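Local coordinates for protein endoglucanase, family GH5 (Zobellia galactanivorans, PDB 6GL2) that probably hydrolyses beta-glucan chains of hemicellulose, such as mixed-linked glucan, as a cellulase-type glycoside hydrolase of family 5, at residues A[78-82]-A[83-87]; A[278-281]-A[282-286]; A[254-257]-A[258-261]; A[25-28]-A[29-32]. One frame throughout, in Å; residues are numbered along the deposited sequence. Where two conformers were deposited one is given.

In the fold
All four contacts are short-range lessons in how one closed, eight-stranded beta/alpha barrel is put together. Along the chain they come in the order interaction 4, 1, 3 and 2. Interaction 4 leads off strand 24-26; interaction 1 starts helix 82-96; interaction 3 lies within helix 246-266; interaction 2 joins strand 271-276 to helix 284-301. Only interactions 4 and 1 touch, Met31 packing on Trp84 and Lys87, although their centres are about 18 Å apart. Interactions 1 and 3 sit on opposite sides of the chain's centre, with about 39 Å between their own centres. Thus the same chain solves helix starts, helix interiors and loop exits separately around the barrel.

Interaction 1: A[78-82]-A[83-87]; sequences YLIEA and NWLDK
Ala82 and Leu85 meet in the first turn of helix 82-96, where the CB of Leu85 rests 3.6 Å from the carbonyl oxygen of Ala82. The same oxygen accepts the N-H of Asp86, 2.9 Å from Asp86 N to Ala82 O, and CG of Asp86 also lies close to it. The charge of Asp86 is not answered within the turn, since its OD1 forms a salt bridge with Arg137. From CB outward Leu85 reaches back across the turn. Its CG sits 3.8 Å from CG2 of Ile80, and the two branched chains cross at about a right angle. Ile80 brings that methyl forward because CG2 is anti to the backbone N, while CG1 lies anti to the carbonyl carbon (chi1 -58°). Both residues are buried, and helix 117-137 covers them through Ile134 and Arg137. This is a helix N-terminus on the outer layer of the TIM barrel, with Glu81 as N-cap: its carbonyl oxygen receives Leu85 N at 3.2 Å in the carbonyl plane, and Trp84 N more weakly. Asn83 lies on the solvent-exposed side; in the conformer given, and so only tentatively, its OD1 is 3.7 Å from the CB of Glu81. OE1 of Glu81 is hydrogen-bonded to ND1 of His71.

Interaction 2: A[278-281]-A[282-286]; sequences STFS and DNPED
Between Phe280 and Pro284 the backbone turns sharply, Asp282 adopting left-handed helical angles (phi 54°, psi 42°) just before Asn283, the N-cap of helix 284-301. The fold-back brings Asp282 under the ring of Phe280: the backbone N of Asp282 lies 3.4 Å from the ring plane over one face, set toward the rim. OD1 of Asp282 comes within 3.3 Å of CE2 of Phe280, ring and carboxylate planes steeply inclined. Farther on, CD of Pro284 packs 4.1 Å from CE1 of Phe280. With an alanine here instead of Phe280, the backbone N of Asp282 and the CD of Pro284 would probably lose their aromatic neighbour, opening a gap at the bend. Asn283 turns its amide back into the loop, its CG lodged between backbone N and carbonyl carbon (chi1 63°). Its OD1 accepts Ser281 N at 2.8 Å, although the donor stands above the carbonyl plane rather than in it. ND2 donates to a water 2.9 Å away and also to the carbonyl oxygen of Ser241. The same water is held by Ser281 OG and donates to Thr279 O, tying three points together. The bend belongs to the loop linking strand 271-276 to helix 284-301 in the TIM barrel; its Asn283 side chain lies about 7 Å from that of Thr242, which binds magnesium in a structure of this protein, though none is bound here.

Interaction 3: A[254-257]-A[258-261]; sequences AELD and KIRD
Arg260 and Asp257, one helical turn apart, lay their flat groups on each other, and the path of the arginine shows how the stack is reached. CB of Arg260 sits 3.5 Å from the carbonyl oxygen of Leu256, the same oxygen that takes the backbone N-H of Arg260. With CG anti to the backbone N (chi1 169°) and a bend at chi3, the chain is carried round toward Asp257. NE then points, in the guanidinium plane, at OD1 of Asp261, making a salt bridge of 2.9 Å; NH2 adds a weak bond to the same oxygen. At CZ the neighbour is OD1 of Asp257, over one face of the group. NH1 is 3.2 Å from Asp257 OD1, a salt bridge of charges alone because no N-H is directed at it. NH2 ends the path lying above CG of Asp257. The two planes are only 9° apart, so carboxylate and guanidinium lie stacked, and Asp257 OD1 has a second partner, a salt bridge to NE of Arg301 on helix 284-301. Elsewhere on this helix Glu255 OE2 receives NZ of Lys258 at 2.8 Å on its syn side, while OE1 of Glu255 is hydrogen-bonded to Thr205 and Ser228. CD2 of Leu256 meets CD1 of Ile259, and both side chains face strand 271-276. The three-residue salt-bridge network thus lies on helix 246-266, part of the beta-alpha-beta crossover between parallel strands 222-227 and 271-276, the repeating unit of the TIM barrel.

Interaction 4: A[25-28]-A[29-32]; sequences WNLG and NAMD
Leu27 and Ala30 meet near the start of the first strand-to-helix loop of the TIM barrel, the one that follows strand 24-26, with Leu27 at the centre of an inverse gamma turn. The apolar part of the contact is small: CG of Leu27 lies 3.8 Å from the methyl CB of Ala30, with CD2 nearly as close. Leu27 can present this flank because its CG is anti to the backbone N (chi1 -173°); the Leu27 side chain also touches Leu64 of strand 61-64 and Thr46.

The hydrogen bonds centre on the carboxylate of Asp32, which reaches back along the loop. OD2 accepts Asn29 N at 2.9 Å through its syn lone pair, while OD1 accepts Ala30 N at 2.8 Å from above the carboxylate plane. Two successive N-H groups are thus held by one side chain, one to each oxygen, and the carboxylate has little freedom to turn. Replacing Asp32 by an alanine would probably leave both of these N-H groups without their acceptors and set the bend free to shift. Around this carboxylate, Gly28 O is hydrogen-bonded to Arg321, Asn29 O to Asn43, and the backbone oxygen of Asp32 to the hydroxyl of Thr67. The Asn29 side chain lies about 4 Å from a bound imidazole, probably picked up from the crystallisation liquor.

The last kind of link runs through a water that lies 2.8 Å from Leu27 O, to which it probably donates, and accepts the N-H of Met31 at 2.9 Å from Met31 N.

Interaction 1: A[78-82]-A[83-87]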
loop_
_atom_site.group_PDB
_atom_site.type_symbol
_atom_site.label_atom_id
_atom_site.label_comp_id
_atom_site.label_asym_id
_atom_site.label_seq_id
_atom_site.Cartn_x
_atom_site.Cartn_y
_atom_site.Cartn_z
ATOM N N TYR A 78 -2.833 11.517 21.774
ATOM C CA TYR A 78 -3.250 11.294 20.353
ATOM C C TYR A 78 -4.193 10.087 20.305
ATOM O O TYR A 78 -3.965 9.159 19.509
ATOM C CB TYR A 78 -2.054 11.124 19.474
ATOM C CG TYR A 78 -1.159 12.342 19.408
ATOM C CD1 TYR A 78 -1.582 13.501 18.744
ATOM C CD2 TYR A 78 0.134 12.305 19.949
ATOM C CE1 TYR A 78 -0.740 14.611 18.660
ATOM C CE2 TYR A 78 0.979 13.416 19.874
ATOM C CZ TYR A 78 0.521 14.538 19.226
ATOM O OH TYR A 78 1.351 15.631 19.131
ATOM N N LEU A 79 -5.211 10.047 21.154
ATOM C CA LEU A 79 -6.109 8.916 21.221
ATOM C C LEU A 79 -6.846 8.700 19.881
ATOM O O LEU A 79 -7.466 9.649 19.361
ATOM C CB LEU A 79 -7.154 9.200 22.343
ATOM C CG LEU A 79 -8.211 8.132 22.544
ATOM C CD1 LEU A 79 -7.738 6.752 22.842
ATOM C CD2 LEU A 79 -9.195 8.600 23.609
ATOM N N ILE A 80 -6.845 7.512 19.391
ATOM C CA ILE A 80 -7.625 7.182 18.210
ATOM C C ILE A 80 -9.035 6.840 18.645
ATOM O O ILE A 80 -9.215 5.990 19.576
ATOM C CB ILE A 80 -6.999 5.974 17.443
ATOM C CG1 ILE A 80 -5.539 6.240 17.021
ATOM C CG2 ILE A 80 -7.863 5.658 16.218
ATOM C CD1 ILE A 80 -4.855 5.035 16.372
ATOM N N GLU A 81 -10.045 7.361 17.988
ATOM C CA GLU A 81 -11.409 7.043 18.333
ATOM C C GLU A 81 -11.674 5.559 18.203
ATOM O O GLU A 81 -11.401 4.963 17.172
ATOM C CB GLU A 81 -12.367 7.871 17.455
ATOM C CG GLU A 81 -12.246 9.392 17.595
ATOM C CD GLU A 81 -13.124 10.145 16.592
ATOM O OE1 GLU A 81 -13.726 9.523 15.711
ATOM O OE2 GLU A 81 -13.203 11.387 16.672
ATOM N N ALA A 82 -12.257 4.981 19.242
ATOM C CA ALA A 82 -12.536 3.564 19.265
ATOM C C ALA A 82 -13.450 3.091 18.167
ATOM O O ALA A 82 -13.200 2.043 17.582
ATOM C CB ALA A 82 -13.078 3.202 20.633
ATOM N N ASN A 83 -14.427 3.902 17.848
ATOM C CA ASN A 83 -15.317 3.480 16.839
ATOM C C ASN A 83 -14.725 3.470 15.424
ATOM O O ASN A 83 -15.245 2.760 14.565
ATOM C CB ASN A 83 -16.676 4.211 16.923
ATOM C CG ASN A 83 -16.600 5.709 16.689
ATOM O OD1 ASN A 83 -15.550 6.307 16.496
ATOM N ND2 ASN A 83 -17.802 6.336 16.698
ATOM N N TRP A 84 -13.682 4.258 15.219
ATOM C CA TRP A 84 -12.930 4.228 13.958
ATOM C C TRP A 84 -12.132 2.936 13.867
ATOM O O TRP A 84 -12.145 2.260 12.826
ATOM C CB TRP A 84 -12.095 5.486 13.859
ATOM C CG TRP A 84 -11.391 5.607 12.536
ATOM C CD1 TRP A 84 -10.064 5.559 12.294
ATOM C CD2 TRP A 84 -12.029 5.786 11.254
ATOM N NE1 TRP A 84 -9.797 5.798 10.984
ATOM C CE2 TRP A 84 -10.963 5.895 10.284
ATOM C CE3 TRP A 84 -13.300 5.867 10.826
ATOM C CZ2 TRP A 84 -11.228 6.188 8.952
ATOM C CZ3 TRP A 84 -13.546 6.111 9.459
ATOM C CH2 TRP A 84 -12.540 6.263 8.558
ATOM N N LEU A 85 -11.418 2.603 14.947
ATOM C CA LEU A 85 -10.771 1.307 14.984
ATOM C C LEU A 85 -11.757 0.184 14.729
ATOM O O LEU A 85 -11.373 -0.792 14.088
ATOM C CB LEU A 85 -10.013 1.117 16.298
ATOM C CG LEU A 85 -8.752 1.930 16.467
ATOM C CD1 LEU A 85 -8.318 2.080 17.910
ATOM C CD2 LEU A 85 -7.607 1.317 15.742
ATOM N N ASP A 86 -12.954 0.307 15.297
ATOM C CA ASP A 86 -13.951 -0.736 15.098
ATOM C C ASP A 86 -14.223 -0.918 13.589
ATOM O O ASP A 86 -14.393 -2.063 13.135
ATOM C CB ASP A 86 -15.249 -0.422 15.828
ATOM C CG ASP A 86 -15.162 -0.567 17.333
ATOM O OD1 ASP A 86 -14.251 -1.068 17.916
ATOM O OD2 ASP A 86 -16.139 0.029 17.960
ATOM N N LYS A 87 -14.428 0.188 12.895
ATOM C CA LYS A 87 -14.671 0.125 11.451
ATOM C C LYS A 87 -13.537 -0.521 10.663
ATOM O O LYS A 87 -13.795 -1.296 9.746
ATOM C CB LYS A 87 -15.017 1.478 10.887
ATOM C CG LYS A 87 -16.328 2.051 11.414
ATOM C CD LYS A 87 -16.524 3.475 10.933
ATOM C CE LYS A 87 -17.990 3.725 10.667
ATOM N NZ LYS A 87 -18.285 4.975 9.876
#

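Interaction 2: A[278-281]-A[282-286]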
loop_
_atom_site.group_PDB
_atom_site.type_symbol
_atom_site.label_atom_id
_atom_site.label_comp_id
_atom_site.label_asym_id
_atom_site.label_seq_id
_atom_site.Cartn_x
_atom_site.Cartn_y
_atom_site.Cartn_z
ATOM N N SER A 278 -3.826 1.645 -14.123
ATOM C CA SER A 278 -3.991 2.720 -15.114
ATOM C C SER A 278 -5.333 3.329 -14.991
ATOM O O SER A 278 -6.304 2.629 -14.744
ATOM C CB SER A 278 -3.755 2.174 -16.560
ATOM O OG SER A 278 -4.665 1.133 -16.823
ATOM N N THR A 279 -5.438 4.603 -15.220
ATOM C CA THR A 279 -6.702 5.315 -15.244
ATOM C C THR A 279 -7.388 5.029 -16.606
ATOM O O THR A 279 -6.724 4.685 -17.588
ATOM C CB THR A 279 -6.453 6.808 -15.015
ATOM O OG1 THR A 279 -7.683 7.407 -14.551
ATOM C CG2 THR A 279 -5.841 7.560 -16.232
ATOM N N PHE A 280 -8.678 5.105 -16.610
ATOM C CA PHE A 280 -9.427 4.898 -17.803
ATOM C C PHE A 280 -9.227 6.062 -18.775
ATOM O O PHE A 280 -9.593 7.188 -18.491
ATOM C CB PHE A 280 -10.930 4.750 -17.534
ATOM C CG PHE A 280 -11.687 4.375 -18.764
ATOM C CD1 PHE A 280 -11.461 3.170 -19.406
ATOM C CD2 PHE A 280 -12.518 5.301 -19.324
ATOM C CE1 PHE A 280 -12.131 2.877 -20.591
ATOM C CE2 PHE A 280 -13.160 5.004 -20.547
ATOM C CZ PHE A 280 -12.987 3.805 -21.103
ATOM N N SER A 281 -8.747 5.787 -19.972
ATOM C CA SER A 281 -8.579 6.842 -21.003
ATOM C C SER A 281 -9.154 6.424 -22.352
ATOM O O SER A 281 -8.454 6.463 -23.400
ATOM C CB SER A 281 -7.085 7.099 -21.187
ATOM O OG SER A 281 -6.526 7.607 -19.973
ATOM N N ASP A 282 -10.389 5.944 -22.353
ATOM C CA ASP A 282 -11.100 5.526 -23.570
ATOM C C ASP A 282 -10.257 4.524 -24.306
ATOM O O ASP A 282 -10.117 4.517 -25.577
ATOM C CB ASP A 282 -11.474 6.724 -24.467
ATOM C CG ASP A 282 -12.568 7.511 -23.938
ATOM O OD1 ASP A 282 -13.266 7.242 -22.928
ATOM O OD2 ASP A 282 -12.909 8.483 -24.694
ATOM N N ASN A 283 -9.652 3.585 -23.556
ATOM C CA ASN A 283 -8.612 2.727 -24.051
ATOM C C ASN A 283 -8.603 1.325 -23.443
ATOM O O ASN A 283 -7.597 0.851 -22.911
ATOM C CB ASN A 283 -7.238 3.419 -23.841
ATOM C CG ASN A 283 -6.913 3.661 -22.374
ATOM O OD1 ASN A 283 -7.793 3.658 -21.526
ATOM N ND2 ASN A 283 -5.646 3.951 -22.086
ATOM N N PRO A 284 -9.765 0.627 -23.489
ATOM C CA PRO A 284 -9.876 -0.628 -22.765
ATOM C C PRO A 284 -8.897 -1.685 -23.205
ATOM O O PRO A 284 -8.441 -2.509 -22.368
ATOM C CB PRO A 284 -11.357 -1.033 -22.963
ATOM C CG PRO A 284 -11.802 -0.251 -24.181
ATOM C CD PRO A 284 -11.055 1.030 -24.127
ATOM N N GLU A 285 -8.628 -1.826 -24.519
ATOM C CA GLU A 285 -7.751 -2.885 -24.954
ATOM C C GLU A 285 -6.292 -2.699 -24.462
ATOM O O GLU A 285 -5.657 -3.630 -24.095
ATOM C CB GLU A 285 -7.784 -3.039 -26.483
ATOM C CG GLU A 285 -9.091 -3.634 -27.008
ATOM C CD GLU A 285 -10.042 -2.568 -27.481
ATOM N N ASP A 286 -5.871 -1.471 -24.500
ATOM C CA ASP A 286 -4.500 -1.197 -24.068
ATOM C C ASP A 286 -4.400 -1.263 -22.536
ATOM O O ASP A 286 -3.374 -1.732 -22.022
ATOM C CB ASP A 286 -3.904 0.093 -24.672
ATOM C CG ASP A 286 -3.560 -0.003 -26.207
ATOM O OD1 ASP A 286 -3.808 -1.018 -26.897
ATOM O OD2 ASP A 286 -3.070 1.053 -26.670
HETATM O O HOH W 1 -4.946 5.291 -19.560
#

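Interaction 3: A[254-257]-A[258-261]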
loop_
_atom_site.group_PDB
_atom_site.type_symbol
_atom_site.label_atom_id
_atom_site.label_comp_id
_atom_site.label_asym_id
_atom_site.label_seq_id
_atom_site.Cartn_x
_atom_site.Cartn_y
_atom_site.Cartn_z
ATOM N N ALA A 254 12.447 -2.821 -17.474
ATOM C CA ALA A 254 13.621 -2.179 -16.922
ATOM C C ALA A 254 13.292 -1.593 -15.556
ATOM O O ALA A 254 14.075 -1.623 -14.639
ATOM C CB ALA A 254 14.136 -1.063 -17.832
ATOM N N GLU A 255 12.106 -0.979 -15.422
ATOM C CA GLU A 255 11.603 -0.472 -14.117
ATOM C C GLU A 255 11.557 -1.578 -13.084
ATOM O O GLU A 255 12.072 -1.448 -11.966
ATOM C CB GLU A 255 10.229 0.198 -14.366
ATOM C CG GLU A 255 9.400 0.542 -13.134
ATOM C CD GLU A 255 9.940 1.690 -12.364
ATOM O OE1 GLU A 255 9.347 1.998 -11.266
ATOM O OE2 GLU A 255 11.004 2.340 -12.723
ATOM N N LEU A 256 10.887 -2.663 -13.446
ATOM C CA LEU A 256 10.708 -3.764 -12.530
ATOM C C LEU A 256 12.059 -4.414 -12.156
ATOM O O LEU A 256 12.294 -4.907 -11.046
ATOM C CB LEU A 256 9.681 -4.788 -12.995
ATOM C CG LEU A 256 8.258 -4.183 -13.104
ATOM C CD1 LEU A 256 7.279 -5.233 -13.700
ATOM C CD2 LEU A 256 7.686 -3.654 -11.788
ATOM N N ASP A 257 12.981 -4.464 -13.145
ATOM C CA ASP A 257 14.341 -5.041 -12.929
ATOM C C ASP A 257 15.218 -4.169 -12.000
ATOM O O ASP A 257 15.959 -4.673 -11.219
ATOM C CB ASP A 257 15.080 -5.306 -14.273
ATOM C CG ASP A 257 14.460 -6.367 -15.078
ATOM O OD1 ASP A 257 13.755 -7.264 -14.603
ATOM O OD2 ASP A 257 14.888 -6.491 -16.282
ATOM N N LYS A 258 15.024 -2.839 -12.062
ATOM C CA LYS A 258 15.639 -1.916 -11.132
ATOM C C LYS A 258 15.256 -2.225 -9.669
ATOM O O LYS A 258 16.034 -2.300 -8.747
ATOM C CB LYS A 258 15.302 -0.476 -11.507
ATOM C CG LYS A 258 15.607 0.642 -10.594
ATOM C CD LYS A 258 15.133 1.975 -11.234
ATOM C CE LYS A 258 13.646 2.413 -10.948
ATOM N NZ LYS A 258 12.998 3.756 -11.368
ATOM N N ILE A 259 13.940 -2.416 -9.488
ATOM C CA ILE A 259 13.368 -2.735 -8.166
ATOM C C ILE A 259 13.884 -4.110 -7.698
ATOM O O ILE A 259 14.339 -4.305 -6.577
ATOM C CB ILE A 259 11.835 -2.725 -8.280
ATOM C CG1 ILE A 259 11.337 -1.321 -8.652
ATOM C CG2 ILE A 259 11.178 -3.376 -7.045
ATOM C CD1 ILE A 259 9.876 -1.315 -9.057
ATOM N N ARG A 260 13.799 -5.117 -8.582
ATOM C CA ARG A 260 14.319 -6.445 -8.270
ATOM C C ARG A 260 15.806 -6.434 -7.912
ATOM O O ARG A 260 16.267 -6.961 -6.916
ATOM C CB ARG A 260 14.109 -7.440 -9.442
ATOM C CG ARG A 260 14.832 -8.770 -9.317
ATOM C CD ARG A 260 15.010 -9.457 -10.674
ATOM N NE ARG A 260 15.884 -8.705 -11.642
ATOM C CZ ARG A 260 15.935 -8.959 -12.949
ATOM N NH1 ARG A 260 15.145 -9.913 -13.475
ATOM N NH2 ARG A 260 16.719 -8.246 -13.743
ATOM N N ASP A 261 16.550 -5.772 -8.797
ATOM C CA ASP A 261 18.029 -5.756 -8.600
ATOM C C ASP A 261 18.476 -5.149 -7.283
ATOM O O ASP A 261 19.392 -5.632 -6.599
ATOM C CB ASP A 261 18.725 -5.125 -9.797
ATOM C CG ASP A 261 18.590 -5.957 -11.082
ATOM O OD1 ASP A 261 18.196 -7.129 -11.038
ATOM O OD2 ASP A 261 18.901 -5.351 -12.166
#

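Interaction 4: A[25-28]-A[29-32]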
loop_
_atom_site.group_PDB
_atom_site.type_symbol
_atom_site.label_atom_id
_atom_site.label_comp_id
_atom_site.label_asym_id
_atom_site.label_seq_id
_atom_site.Cartn_x
_atom_site.Cartn_y
_atom_site.Cartn_z
ATOM N N TRP A 25 -5.760 -6.330 -4.338
ATOM C CA TRP A 25 -6.697 -5.274 -4.729
ATOM C C TRP A 25 -6.837 -4.288 -3.568
ATOM O O TRP A 25 -6.929 -4.700 -2.429
ATOM C CB TRP A 25 -8.043 -5.902 -5.120
ATOM C CG TRP A 25 -9.103 -4.969 -5.573
ATOM C CD1 TRP A 25 -9.448 -4.625 -6.886
ATOM C CD2 TRP A 25 -10.141 -4.362 -4.753
ATOM N NE1 TRP A 25 -10.531 -3.766 -6.908
ATOM C CE2 TRP A 25 -10.997 -3.610 -5.648
ATOM C CE3 TRP A 25 -10.411 -4.352 -3.402
ATOM C CZ2 TRP A 25 -12.072 -2.880 -5.171
ATOM C CZ3 TRP A 25 -11.523 -3.621 -2.955
ATOM C CH2 TRP A 25 -12.344 -2.912 -3.840
ATOM N N ASN A 26 -6.771 -2.988 -3.895
ATOM C CA ASN A 26 -6.960 -1.882 -2.932
ATOM C C ASN A 26 -8.405 -1.443 -2.784
ATOM O O ASN A 26 -9.019 -1.131 -3.779
ATOM C CB ASN A 26 -6.196 -0.612 -3.375
ATOM C CG ASN A 26 -4.727 -0.594 -3.045
ATOM O OD1 ASN A 26 -4.349 -0.288 -1.925
ATOM N ND2 ASN A 26 -3.859 -0.992 -4.003
ATOM N N LEU A 27 -8.835 -1.360 -1.581
ATOM C CA LEU A 27 -10.092 -0.706 -1.220
ATOM C C LEU A 27 -9.896 0.826 -1.171
ATOM O O LEU A 27 -9.847 1.417 -0.086
ATOM C CB LEU A 27 -10.671 -1.278 0.061
ATOM C CG LEU A 27 -12.051 -0.836 0.487
ATOM C CD1 LEU A 27 -13.135 -1.439 -0.401
ATOM C CD2 LEU A 27 -12.352 -1.022 1.951
ATOM N N GLY A 28 -9.663 1.406 -2.341
ATOM C CA GLY A 28 -9.344 2.809 -2.365
ATOM C C GLY A 28 -10.535 3.738 -2.241
ATOM O O GLY A 28 -11.639 3.359 -2.594
ATOM N N ASN A 29 -10.259 4.960 -1.849
ATOM C CA ASN A 29 -11.242 5.940 -1.573
ATOM C C ASN A 29 -12.377 5.506 -0.685
ATOM O O ASN A 29 -13.557 5.755 -0.909
ATOM C CB ASN A 29 -11.775 6.542 -2.884
ATOM C CG ASN A 29 -10.796 7.529 -3.564
ATOM O OD1 ASN A 29 -9.674 7.688 -3.179
ATOM N ND2 ASN A 29 -11.277 8.176 -4.658
ATOM N N ALA A 30 -12.034 4.706 0.346
ATOM C CA ALA A 30 -12.943 4.264 1.376
ATOM C C ALA A 30 -12.439 4.809 2.711
ATOM O O ALA A 30 -12.655 5.961 2.974
ATOM C CB ALA A 30 -13.153 2.746 1.331
ATOM N N MET A 31 -11.804 3.970 3.529
ATOM C CA MET A 31 -11.303 4.399 4.818
ATOM C C MET A 31 -10.182 5.401 4.719
ATOM O O MET A 31 -9.821 6.055 5.693
ATOM C CB MET A 31 -10.882 3.190 5.660
ATOM C CG MET A 31 -12.045 2.215 5.943
ATOM S SD MET A 31 -13.333 2.973 6.942
ATOM C CE MET A 31 -12.444 2.931 8.579
ATOM N N ASP A 32 -9.545 5.469 3.535
ATOM C CA ASP A 32 -8.524 6.463 3.212
ATOM C C ASP A 32 -9.077 7.833 2.800
ATOM O O ASP A 32 -8.295 8.767 2.680
ATOM C CB ASP A 32 -7.613 5.940 2.092
ATOM C CG ASP A 32 -8.376 5.417 0.936
ATOM O OD1 ASP A 32 -9.354 4.627 1.106
ATOM O OD2 ASP A 32 -8.012 5.757 -0.250
HETATM O O HOH W 2 -10.075 1.763 2.695
#